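Local coordinates for teichoic acid biosynthesis protein F (Staphylococcus epidermidis, PDB 3L7I) that is a teichoic acid biosynthesis protein whose modelled part has the two-domain, two-sheet architecture of the GT-B clan, at residues A[478-482]-A[496-500]; A[420-426]-A[438-444]; A[448-454]-A[652-658]; A[406-412]-A[428-432]. All coordinates share one frame; numbering follows the deposited sequence.

Contact 1: residues A[478-482]-A[496-500]; sequences RWDYL and AFWMD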
# COMPACT_ATOMS: atom_id res chain seq x y z
N ARG A 478 -2.33 29.24 19.07
CA ARG A 478 -1.80 29.68 17.79
C ARG A 478 -2.02 31.19 17.56
O ARG A 478 -1.47 31.77 16.63
CB ARG A 478 -2.46 28.90 16.63
CG ARG A 478 -2.50 27.40 16.80
CD ARG A 478 -3.01 26.72 15.55
NE ARG A 478 -4.37 27.13 15.19
CZ ARG A 478 -4.94 26.86 14.01
NH1 ARG A 478 -6.17 27.27 13.74
NH2 ARG A 478 -4.25 26.18 13.09
N TRP A 479 -2.86 31.80 18.39
CA TRP A 479 -3.14 33.22 18.29
C TRP A 479 -1.93 34.01 18.74
O TRP A 479 -1.55 33.96 19.91
CB TRP A 479 -4.32 33.64 19.16
CG TRP A 479 -5.65 33.02 18.83
CD1 TRP A 479 -5.99 32.29 17.71
CD2 TRP A 479 -6.82 33.12 19.62
NE1 TRP A 479 -7.31 31.91 17.79
CE2 TRP A 479 -7.84 32.40 18.95
CE3 TRP A 479 -7.12 33.74 20.83
CZ2 TRP A 479 -9.11 32.30 19.46
CZ3 TRP A 479 -8.38 33.63 21.33
CH2 TRP A 479 -9.36 32.92 20.65
N ASP A 480 -1.32 34.74 17.82
CA ASP A 480 -0.13 35.51 18.13
C ASP A 480 -0.55 36.82 18.79
O ASP A 480 0.10 37.30 19.71
CB ASP A 480 0.66 35.77 16.84
CG ASP A 480 1.19 34.49 16.20
OD1 ASP A 480 1.79 33.65 16.90
OD2 ASP A 480 0.99 34.33 14.98
N TYR A 481 -1.66 37.38 18.31
CA TYR A 481 -2.27 38.58 18.89
C TYR A 481 -3.75 38.32 19.17
O TYR A 481 -4.42 37.65 18.41
CB TYR A 481 -2.12 39.75 17.93
CG TYR A 481 -0.69 40.26 17.81
CD1 TYR A 481 0.02 40.69 18.93
CD2 TYR A 481 -0.06 40.32 16.57
CE1 TYR A 481 1.32 41.17 18.82
CE2 TYR A 481 1.23 40.80 16.46
CZ TYR A 481 1.92 41.22 17.58
OH TYR A 481 3.21 41.68 17.44
N LEU A 482 -4.23 38.84 20.30
CA LEU A 482 -5.63 38.78 20.68
C LEU A 482 -6.11 40.16 21.11
O LEU A 482 -5.50 40.82 21.97
CB LEU A 482 -5.83 37.80 21.83
CG LEU A 482 -7.24 37.79 22.37
CD1 LEU A 482 -8.20 37.60 21.23
CD2 LEU A 482 -7.39 36.69 23.36
N ALA A 496 -9.72 32.22 30.39
CA ALA A 496 -10.67 31.47 29.56
C ALA A 496 -10.06 30.96 28.27
O ALA A 496 -10.55 29.98 27.68
CB ALA A 496 -11.90 32.32 29.26
N PHE A 497 -8.99 31.61 27.82
CA PHE A 497 -8.35 31.26 26.57
C PHE A 497 -6.91 30.80 26.74
O PHE A 497 -6.20 30.65 25.75
CB PHE A 497 -8.38 32.44 25.60
CG PHE A 497 -9.73 32.74 25.02
CD1 PHE A 497 -10.07 34.04 24.66
CD2 PHE A 497 -10.64 31.72 24.81
CE1 PHE A 497 -11.32 34.32 24.11
CE2 PHE A 497 -11.89 31.98 24.27
CZ PHE A 497 -12.23 33.28 23.91
N TRP A 498 -6.47 30.60 27.98
CA TRP A 498 -5.09 30.23 28.23
C TRP A 498 -4.16 31.22 27.50
O TRP A 498 -3.36 30.80 26.66
CB TRP A 498 -4.79 28.81 27.71
CG TRP A 498 -5.72 27.68 28.14
CD1 TRP A 498 -5.60 26.89 29.25
CD2 TRP A 498 -6.88 27.21 27.44
NE1 TRP A 498 -6.62 25.98 29.30
CE2 TRP A 498 -7.42 26.14 28.21
CE3 TRP A 498 -7.53 27.59 26.26
CZ2 TRP A 498 -8.57 25.46 27.82
CZ3 TRP A 498 -8.67 26.90 25.87
CH2 TRP A 498 -9.17 25.84 26.65
N MET A 499 -4.28 32.51 27.78
CA MET A 499 -3.48 33.50 27.05
C MET A 499 -2.47 34.20 27.96
O MET A 499 -2.69 34.31 29.16
CB MET A 499 -4.39 34.55 26.41
CG MET A 499 -5.18 34.06 25.23
SD MET A 499 -4.19 34.09 23.73
CE MET A 499 -3.23 35.54 24.07
N ASP A 500 -1.37 34.68 27.39
CA ASP A 500 -0.46 35.53 28.14
C ASP A 500 -0.95 36.96 27.96
O ASP A 500 -1.46 37.30 26.91
CB ASP A 500 0.96 35.42 27.60
CG ASP A 500 1.47 33.99 27.54
OD1 ASP A 500 1.37 33.27 28.56
OD2 ASP A 500 2.00 33.61 26.47
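The indole of W479 meets F497 edge-on: its six-membered ring sets CZ3 over one face of the phenyl ring, toward the rim, in a T-shaped pair with centroids 5.2 Å apart and planes at 77°. W479 CZ3 comes to 3.8 Å from F497 CD1. A second ring partner arrives obliquely, the sulfur of M499, which lies 4.1 Å from W479 CE3 in a Met-aromatic contact that is neither over the face nor at the edge. The thioether chain is bent at chi2 (-83°) and again at chi3, a fold that brings M499 CE to 4.1 Å from L482 CB while M499 CG touches L482 CD2 at 3.9 Å. That same methyl, L482 CD2, also reaches F497 CD1 at 4.0 Å, closing a four-residue apolar cluster. No hydrogen bond crosses between the two segments; the indole nitrogen of W479 is instead paired with E475. F497, the first residue to leave helical geometry after helix 487-496, also forms an edge-to-face pair with W443. The cluster thus seats the end of that helix and the loop toward strand 504-506 against strand 481-484 and the residues leading into it, with strand 438-441 lying alongside W479 and L482.

Contact 2: residues A[420-426]-A[438-444]; sequences HWVSNAR and TYIQTWH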
# COMPACT_ATOMS: atom_id res chain seq x y z
N HIS A 420 0.04 36.96 7.20
CA HIS A 420 -0.90 37.34 8.25
C HIS A 420 -2.32 36.80 8.08
O HIS A 420 -2.95 37.00 7.02
CB HIS A 420 -0.96 38.86 8.37
CG HIS A 420 0.23 39.44 9.05
ND1 HIS A 420 1.42 39.66 8.39
CD2 HIS A 420 0.42 39.83 10.33
CE1 HIS A 420 2.30 40.17 9.24
NE2 HIS A 420 1.71 40.29 10.42
N TRP A 421 -2.81 36.13 9.14
CA TRP A 421 -4.22 35.75 9.28
C TRP A 421 -5.00 36.74 10.17
O TRP A 421 -4.62 37.03 11.32
CB TRP A 421 -4.40 34.35 9.89
CG TRP A 421 -3.71 33.24 9.22
CD1 TRP A 421 -3.02 33.29 8.05
CD2 TRP A 421 -3.66 31.89 9.67
NE1 TRP A 421 -2.51 32.04 7.76
CE2 TRP A 421 -2.90 31.17 8.74
CE3 TRP A 421 -4.16 31.23 10.79
CZ2 TRP A 421 -2.64 29.82 8.88
CZ3 TRP A 421 -3.90 29.89 10.94
CH2 TRP A 421 -3.15 29.19 9.99
N VAL A 422 -6.10 37.26 9.64
CA VAL A 422 -6.97 38.14 10.39
C VAL A 422 -8.34 37.52 10.51
O VAL A 422 -9.00 37.21 9.49
CB VAL A 422 -7.13 39.44 9.68
CG1 VAL A 422 -8.25 40.20 10.29
CG2 VAL A 422 -5.84 40.22 9.78
N SER A 423 -8.77 37.28 11.75
CA SER A 423 -10.15 36.87 11.98
C SER A 423 -10.71 37.07 13.40
O SER A 423 -9.99 37.39 14.36
CB SER A 423 -10.41 35.44 11.46
OG SER A 423 -9.88 34.44 12.31
N ASN A 424 -12.02 36.85 13.50
CA ASN A 424 -12.78 37.14 14.69
C ASN A 424 -13.46 35.87 15.23
O ASN A 424 -14.42 35.95 16.00
CB ASN A 424 -13.85 38.15 14.36
CG ASN A 424 -14.89 37.58 13.43
OD1 ASN A 424 -14.63 36.59 12.75
ND2 ASN A 424 -16.07 38.17 13.41
N ALA A 425 -12.97 34.71 14.82
CA ALA A 425 -13.52 33.47 15.35
C ALA A 425 -12.48 32.40 15.17
O ALA A 425 -11.48 32.61 14.49
CB ALA A 425 -14.79 33.10 14.64
N ARG A 426 -12.70 31.25 15.79
CA ARG A 426 -11.73 30.17 15.74
C ARG A 426 -11.54 29.77 14.30
O ARG A 426 -12.53 29.65 13.59
CB ARG A 426 -12.21 28.98 16.54
CG ARG A 426 -12.27 29.27 18.00
CD ARG A 426 -13.08 28.23 18.68
NE ARG A 426 -12.38 26.97 18.58
CZ ARG A 426 -12.87 25.82 19.01
NH1 ARG A 426 -14.07 25.82 19.57
NH2 ARG A 426 -12.16 24.70 18.87
N THR A 438 1.79 35.32 11.09
CA THR A 438 1.21 35.98 12.26
C THR A 438 -0.31 35.87 12.25
O THR A 438 -0.97 36.34 11.31
CB THR A 438 1.59 37.46 12.31
OG1 THR A 438 3.01 37.59 12.30
CG2 THR A 438 1.09 38.07 13.59
N TYR A 439 -0.88 35.25 13.30
CA TYR A 439 -2.32 35.05 13.39
C TYR A 439 -2.92 36.07 14.37
O TYR A 439 -2.71 35.99 15.59
CB TYR A 439 -2.62 33.61 13.84
CG TYR A 439 -4.08 33.19 13.91
CD1 TYR A 439 -5.12 34.12 13.81
CD2 TYR A 439 -4.42 31.86 14.14
CE1 TYR A 439 -6.44 33.73 13.91
CE2 TYR A 439 -5.76 31.45 14.24
CZ TYR A 439 -6.76 32.38 14.12
OH TYR A 439 -8.07 31.96 14.20
N ILE A 440 -3.66 37.04 13.82
CA ILE A 440 -4.29 38.07 14.65
C ILE A 440 -5.75 37.72 14.94
O ILE A 440 -6.55 37.58 14.02
CB ILE A 440 -4.20 39.47 13.98
CG1 ILE A 440 -2.75 39.89 13.84
CG2 ILE A 440 -4.91 40.50 14.81
CD1 ILE A 440 -2.60 41.28 13.30
N GLN A 441 -6.07 37.56 16.22
CA GLN A 441 -7.41 37.19 16.67
C GLN A 441 -8.12 38.39 17.27
O GLN A 441 -7.62 39.02 18.22
CB GLN A 441 -7.34 36.09 17.73
CG GLN A 441 -8.70 35.63 18.24
CD GLN A 441 -9.65 35.18 17.12
OE1 GLN A 441 -10.68 35.79 16.91
NE2 GLN A 441 -9.29 34.11 16.42
N THR A 442 -9.28 38.72 16.74
CA THR A 442 -9.94 39.93 17.18
C THR A 442 -10.96 39.54 18.20
O THR A 442 -11.39 40.35 19.01
CB THR A 442 -10.64 40.59 16.03
OG1 THR A 442 -11.71 39.75 15.60
CG2 THR A 442 -9.67 40.75 14.88
N TRP A 443 -11.32 38.25 18.15
CA TRP A 443 -12.54 37.72 18.78
C TRP A 443 -13.74 38.62 18.46
O TRP A 443 -13.64 39.50 17.61
CB TRP A 443 -12.37 37.49 20.30
CG TRP A 443 -13.38 36.53 20.86
CD1 TRP A 443 -14.32 36.79 21.80
CD2 TRP A 443 -13.56 35.15 20.50
NE1 TRP A 443 -15.07 35.67 22.05
CE2 TRP A 443 -14.63 34.66 21.26
CE3 TRP A 443 -12.92 34.30 19.59
CZ2 TRP A 443 -15.08 33.35 21.15
CZ3 TRP A 443 -13.37 32.99 19.49
CH2 TRP A 443 -14.43 32.53 20.27
N HIS A 444 -14.87 38.40 19.10
CA HIS A 444 -16.07 39.12 18.69
C HIS A 444 -16.92 39.56 19.87
O HIS A 444 -18.14 39.36 19.87
CB HIS A 444 -16.91 38.22 17.77
CG HIS A 444 -17.11 36.86 18.34
ND1 HIS A 444 -16.41 35.76 17.90
CD2 HIS A 444 -17.88 36.44 19.37
CE1 HIS A 444 -16.77 34.70 18.61
NE2 HIS A 444 -17.66 35.08 19.50
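Y439 and W421 bury the most surface here, bridged partners on neighbouring parallel strands with both side chains on the same face of the sheet. The indole of W421 brings CE3 over one face of the Y439 phenol, offset toward the rim, while the six-membered ring and the phenol stand oblique at 56°. Y439 reaches this place because its CG is anti to the backbone N (chi1 -176°); its hydroxyl runs on to E475. The backbone of W421 is bonded at both ends, its N to T438 O at 2.9 Å and its O accepting I440 N at 2.7 Å, and the pattern continues with S423 N to I440 O and T442 N to S423 O. These are two central, adjacent strands of the seven-stranded parallel sheet, with the Rossmann-like order 3-2-1-4-5-6-7, and the loop joining them contains no helix. H420, on the other face from W421, lays its imidazole alongside T438, and its NE2 is hydrogen-bonded to D717 OD2. Beyond the strand ends, N424 lends its carbonyl O to H444 ND1 at 2.8 Å, a nearly straight bond (172°) lying in the imidazole plane, while its side-chain OD1 accepts from F360 N. Q441 turns its amide both ways: NE2 gives to A425 O at 3.3 Å from above that carbonyl's plane, and OE1 takes W443 N on a lone pair. The H444 side chain lies about 6 Å from a bound sulfate.

Contact 3: residues A[448-454]-A[652-658]; sequences LKRLAND and RGFYMNY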
# COMPACT_ATOMS: atom_id res chain seq x y z
N LEU A 448 -20.16 37.89 28.36
CA LEU A 448 -21.08 37.92 29.48
C LEU A 448 -21.23 36.49 29.96
O LEU A 448 -21.26 36.22 31.16
CB LEU A 448 -22.42 38.48 29.05
CG LEU A 448 -23.58 38.20 30.00
CD1 LEU A 448 -23.63 39.27 31.06
CD2 LEU A 448 -24.90 38.14 29.24
N LYS A 449 -21.31 35.56 29.02
CA LYS A 449 -21.41 34.15 29.35
C LYS A 449 -20.02 33.48 29.44
O LYS A 449 -19.11 33.80 28.67
CB LYS A 449 -22.29 33.41 28.32
CG LYS A 449 -23.77 33.84 28.29
CD LYS A 449 -24.42 33.60 26.91
CE LYS A 449 -25.95 33.86 26.89
NZ LYS A 449 -26.78 32.62 27.22
N ARG A 450 -19.86 32.56 30.38
CA ARG A 450 -18.60 31.82 30.52
C ARG A 450 -18.30 30.98 29.29
O ARG A 450 -19.19 30.31 28.76
CB ARG A 450 -18.64 30.92 31.76
CG ARG A 450 -18.90 31.64 33.06
CD ARG A 450 -18.88 30.67 34.24
NE ARG A 450 -17.52 30.39 34.70
CZ ARG A 450 -16.87 31.10 35.62
NH1 ARG A 450 -17.46 32.15 36.20
NH2 ARG A 450 -15.63 30.76 35.97
N LEU A 451 -17.04 31.00 28.84
CA LEU A 451 -16.62 30.24 27.65
C LEU A 451 -15.27 29.56 27.78
O LEU A 451 -14.43 29.97 28.59
CB LEU A 451 -16.60 31.14 26.40
CG LEU A 451 -16.04 32.56 26.46
CD1 LEU A 451 -15.13 32.79 27.65
CD2 LEU A 451 -15.33 32.88 25.18
N ALA A 452 -15.04 28.55 26.95
CA ALA A 452 -13.73 27.90 26.86
C ALA A 452 -13.31 27.25 28.19
O ALA A 452 -14.04 26.40 28.72
CB ALA A 452 -12.69 28.88 26.36
N ASN A 453 -12.16 27.62 28.73
CA ASN A 453 -11.67 27.02 29.97
C ASN A 453 -12.69 27.10 31.12
O ASN A 453 -12.74 26.24 32.02
CB ASN A 453 -10.38 27.71 30.39
CG ASN A 453 -9.45 26.78 31.13
OD1 ASN A 453 -9.71 25.58 31.24
ND2 ASN A 453 -8.34 27.33 31.62
N ASP A 454 -13.53 28.13 31.07
CA ASP A 454 -14.34 28.53 32.20
C ASP A 454 -15.67 27.82 32.26
O ASP A 454 -16.34 27.87 33.29
CB ASP A 454 -14.54 30.04 32.21
CG ASP A 454 -13.26 30.79 32.55
OD1 ASP A 454 -12.26 30.09 32.84
OD2 ASP A 454 -13.25 32.05 32.55
N ARG A 652 -24.30 32.33 38.36
CA ARG A 652 -22.98 32.94 38.34
C ARG A 652 -22.23 32.41 37.12
O ARG A 652 -21.01 32.54 37.00
CB ARG A 652 -22.22 32.61 39.62
CG ARG A 652 -23.00 32.94 40.88
CD ARG A 652 -22.51 32.13 42.07
NE ARG A 652 -23.48 32.15 43.16
CZ ARG A 652 -23.27 31.61 44.35
NH1 ARG A 652 -22.12 31.01 44.62
NH2 ARG A 652 -24.21 31.68 45.29
N GLY A 653 -22.98 31.80 36.21
CA GLY A 653 -22.47 31.43 34.90
C GLY A 653 -22.38 32.68 34.03
O GLY A 653 -22.40 32.59 32.80
N PHE A 654 -22.31 33.83 34.70
CA PHE A 654 -22.06 35.13 34.10
C PHE A 654 -20.86 35.70 34.82
O PHE A 654 -20.69 35.49 36.02
CB PHE A 654 -23.25 36.05 34.35
CG PHE A 654 -24.38 35.88 33.37
CD1 PHE A 654 -24.36 34.86 32.43
CD2 PHE A 654 -25.48 36.72 33.42
CE1 PHE A 654 -25.42 34.70 31.54
CE2 PHE A 654 -26.53 36.57 32.55
CZ PHE A 654 -26.50 35.56 31.60
N TYR A 655 -20.02 36.44 34.11
CA TYR A 655 -18.82 36.99 34.74
C TYR A 655 -19.17 38.21 35.55
O TYR A 655 -18.51 38.52 36.55
CB TYR A 655 -17.78 37.38 33.71
CG TYR A 655 -17.15 36.22 32.98
CD1 TYR A 655 -16.27 35.36 33.62
CD2 TYR A 655 -17.42 36.01 31.63
CE1 TYR A 655 -15.68 34.32 32.93
CE2 TYR A 655 -16.84 34.97 30.95
CZ TYR A 655 -15.98 34.14 31.61
OH TYR A 655 -15.42 33.11 30.90
N MET A 656 -20.21 38.91 35.13
CA MET A 656 -20.60 40.11 35.84
C MET A 656 -21.82 39.89 36.73
O MET A 656 -22.53 38.88 36.62
CB MET A 656 -20.85 41.25 34.88
CG MET A 656 -21.90 40.94 33.86
SD MET A 656 -22.87 42.43 33.56
CE MET A 656 -21.56 43.65 33.46
N ASN A 657 -22.05 40.84 37.63
CA ASN A 657 -23.20 40.75 38.49
C ASN A 657 -24.43 41.38 37.83
O ASN A 657 -24.73 42.56 38.03
CB ASN A 657 -22.92 41.34 39.86
CG ASN A 657 -23.92 40.88 40.89
OD1 ASN A 657 -25.08 40.60 40.55
ND2 ASN A 657 -23.50 40.79 42.14
N TYR A 658 -25.11 40.57 37.04
CA TYR A 658 -26.26 40.97 36.23
C TYR A 658 -27.37 41.68 37.00
O TYR A 658 -27.97 42.65 36.51
CB TYR A 658 -26.86 39.73 35.59
CG TYR A 658 -27.89 39.97 34.52
CD1 TYR A 658 -27.51 40.03 33.19
CD2 TYR A 658 -29.23 40.10 34.83
CE1 TYR A 658 -28.44 40.23 32.19
CE2 TYR A 658 -30.18 40.31 33.84
CZ TYR A 658 -29.77 40.37 32.51
OH TYR A 658 -30.70 40.57 31.50
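L448 sits squarely on the F654 ring: its CG is 4.0 Å from the ring centroid and only 2° off the ring normal, a CH-pi contact over the centre of the face. The two leucine methyls spread from there, CD2 toward F654 CZ and CD1 to M656 CG at 3.7 Å. The aliphatic part of K449 runs side by side with the same phenyl ring, pointing the same way, and its CG approaches F654 CE1. Next along the chain Y655 turns back over the other segment. One face of its phenol is covered by R450, whose CG lies over the rim, and the guanidinium in turn presents a face to Y655 CE1. A bend at chi3 (82°) swings the arginine head round, where NE gives a straight bond of 3.1 Å to D454 O, edge-on in the guanidinium plane; this holds the cover in place. The phenol hydroxyl donates to D454 OD2 at 2.9 Å, meeting the carboxylate on its anti side with the two planes 64° apart, and accepts a weak bond from L451 N. Between these two groups Y655 N bonds L448 O at 3.2 Å, beside the single backbone bridge of K449 with F654. K449 NZ bonds the hydroxyl of Y647, and its side chain comes within about 3 Å of a bound sulfate. Two loops from the two Rossmann-like sheets meet here, one following strand 438-441 and the other strand 637-640, as befits the interdomain junction of a GT-B fold.

Contact 4: residues A[406-412]-A[428-432]; sequences RNSAEYY and PLYLN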
# COMPACT_ATOMS: atom_id res chain seq x y z
N ARG A 406 -14.10 28.17 0.91
CA ARG A 406 -13.53 27.30 1.91
C ARG A 406 -13.29 25.91 1.36
O ARG A 406 -14.11 25.37 0.64
CB ARG A 406 -14.45 27.22 3.11
CG ARG A 406 -14.01 28.08 4.24
CD ARG A 406 -14.99 27.95 5.36
NE ARG A 406 -14.40 28.43 6.61
CZ ARG A 406 -14.39 27.72 7.73
NH1 ARG A 406 -13.83 28.24 8.83
NH2 ARG A 406 -14.95 26.51 7.76
N ASN A 407 -12.14 25.33 1.70
CA ASN A 407 -11.83 23.97 1.31
C ASN A 407 -11.52 23.75 -0.15
O ASN A 407 -11.60 22.63 -0.65
CB ASN A 407 -12.94 23.03 1.71
CG ASN A 407 -12.71 22.47 3.06
OD1 ASN A 407 -12.23 21.32 3.19
ND2 ASN A 407 -12.99 23.28 4.10
N SER A 408 -11.16 24.83 -0.83
CA SER A 408 -10.79 24.77 -2.23
C SER A 408 -9.29 24.95 -2.34
O SER A 408 -8.62 25.35 -1.38
CB SER A 408 -11.55 25.83 -3.02
OG SER A 408 -11.18 27.12 -2.61
N ALA A 409 -8.75 24.64 -3.51
CA ALA A 409 -7.31 24.72 -3.67
C ALA A 409 -6.84 26.13 -3.29
O ALA A 409 -5.83 26.31 -2.59
CB ALA A 409 -6.92 24.38 -5.07
N GLU A 410 -7.61 27.13 -3.73
CA GLU A 410 -7.24 28.53 -3.55
C GLU A 410 -7.28 28.91 -2.09
O GLU A 410 -6.50 29.76 -1.65
CB GLU A 410 -8.17 29.45 -4.33
CG GLU A 410 -7.94 29.47 -5.82
CD GLU A 410 -8.76 28.44 -6.57
OE1 GLU A 410 -9.24 27.46 -5.94
OE2 GLU A 410 -8.92 28.61 -7.81
N TYR A 411 -8.20 28.29 -1.35
CA TYR A 411 -8.35 28.50 0.09
C TYR A 411 -7.07 28.06 0.77
O TYR A 411 -6.47 28.82 1.52
CB TYR A 411 -9.53 27.69 0.62
CG TYR A 411 -9.79 27.76 2.12
CD1 TYR A 411 -10.31 28.90 2.70
CD2 TYR A 411 -9.56 26.66 2.94
CE1 TYR A 411 -10.57 28.97 4.03
CE2 TYR A 411 -9.82 26.73 4.29
CZ TYR A 411 -10.34 27.88 4.83
OH TYR A 411 -10.61 27.97 6.19
N TYR A 412 -6.64 26.84 0.47
CA TYR A 412 -5.43 26.30 1.09
C TYR A 412 -4.18 27.10 0.72
O TYR A 412 -3.34 27.38 1.58
CB TYR A 412 -5.30 24.80 0.82
CG TYR A 412 -6.38 24.05 1.57
CD1 TYR A 412 -6.33 23.96 2.97
CD2 TYR A 412 -7.48 23.52 0.92
CE1 TYR A 412 -7.32 23.33 3.67
CE2 TYR A 412 -8.48 22.87 1.62
CZ TYR A 412 -8.39 22.79 3.00
OH TYR A 412 -9.39 22.16 3.74
N PRO A 428 -10.02 26.73 11.69
CA PRO A 428 -9.86 25.27 11.76
C PRO A 428 -8.45 24.80 12.11
O PRO A 428 -7.46 25.43 11.73
CB PRO A 428 -10.23 24.79 10.35
CG PRO A 428 -11.05 25.87 9.76
CD PRO A 428 -10.61 27.17 10.40
N LEU A 429 -8.35 23.69 12.84
CA LEU A 429 -7.05 23.14 13.20
C LEU A 429 -6.29 22.45 12.04
O LEU A 429 -5.07 22.34 12.09
CB LEU A 429 -7.19 22.21 14.39
CG LEU A 429 -7.52 22.96 15.67
CD1 LEU A 429 -7.70 21.98 16.81
CD2 LEU A 429 -6.42 23.97 16.00
N TYR A 430 -6.99 21.99 11.01
CA TYR A 430 -6.27 21.42 9.88
C TYR A 430 -5.49 22.49 9.10
O TYR A 430 -4.65 22.16 8.28
CB TYR A 430 -7.18 20.59 8.95
CG TYR A 430 -8.45 21.29 8.54
CD1 TYR A 430 -8.45 22.23 7.51
CD2 TYR A 430 -9.66 21.03 9.18
CE1 TYR A 430 -9.61 22.87 7.13
CE2 TYR A 430 -10.83 21.66 8.82
CZ TYR A 430 -10.80 22.59 7.79
OH TYR A 430 -11.97 23.25 7.43
N LEU A 431 -5.77 23.77 9.33
CA LEU A 431 -4.91 24.82 8.77
C LEU A 431 -3.62 24.92 9.58
O LEU A 431 -3.63 24.73 10.80
CB LEU A 431 -5.64 26.16 8.70
CG LEU A 431 -6.60 26.21 7.52
CD1 LEU A 431 -7.32 27.54 7.37
CD2 LEU A 431 -5.81 25.90 6.27
N ASN A 432 -2.50 25.20 8.91
CA ASN A 432 -1.19 25.16 9.57
C ASN A 432 -0.61 26.52 9.87
O ASN A 432 -0.07 27.17 8.97
CB ASN A 432 -0.19 24.41 8.70
CG ASN A 432 -0.46 22.93 8.63
OD1 ASN A 432 -0.79 22.29 9.66
ND2 ASN A 432 -0.34 22.36 7.43
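L431 forks between two tyrosines of the helix start: its CD1 rests 4.0 Å from Y411 CZ, and its CD2 reaches Y412 CD1 at 3.9 Å, crossing that side chain at about a right angle. Y430 stands next to it and brings CD1 to the edge of the Y412 ring, 4.2 Å from Y412 CE1. The phenol oxygen of Y430 takes a weak bond of 3.5 Å from N407 ND2, the amide and ring planes being 64° apart. P428 meets the guanidinium of R406 obliquely, the two side chains coming from opposite directions, with P428 CD 3.7 Å from R406 NH1. A second shell fixes these groups. Within the type I turn from P428 to L431, Y430 has its CG between the backbone N and the carbonyl carbon (chi1 50°), which sets its ring with one face under P428 CB. On the other segment R406 CA covers a face of Y411, Y411 CD2 lies over the centre of Y412, and S408, at the N-cap of helix 409-417, accepts a weak bond from Y411 N through its OG. Further out, R406 NE pairs with E358 and R338 makes a cation-pi contact with Y430. Cohesion therefore probably rests on aliphatic and aromatic contact, the polar link being weak and the arginine's charge balanced elsewhere.

How the contacts relate
Contacts 1, 2 and 4 belong to the domain of the seven-stranded sheet, whereas contact 3 ties that domain to the six-stranded one. Contacts 1 and 2 are closest, with centres 10 Å apart: Y481 O pairs with Q441 N at 2.7 Å across neighbouring strands, and D480 OD2 takes Y439 N. Contact 1 is nested in the long chain loop closed by contact 3, and A496 O meets N453 N at 3.0 Å. R478 of contact 1 bonds P428 O in contact 4, whose L431 also packs against W421 of contact 2. Contacts 3 and 4 stay separate, their centres about 32 Å apart. Bound sulfate, probably from the crystallisation liquor, lies about 3 Å from the K449 side chain and about 6 Å from that of H444.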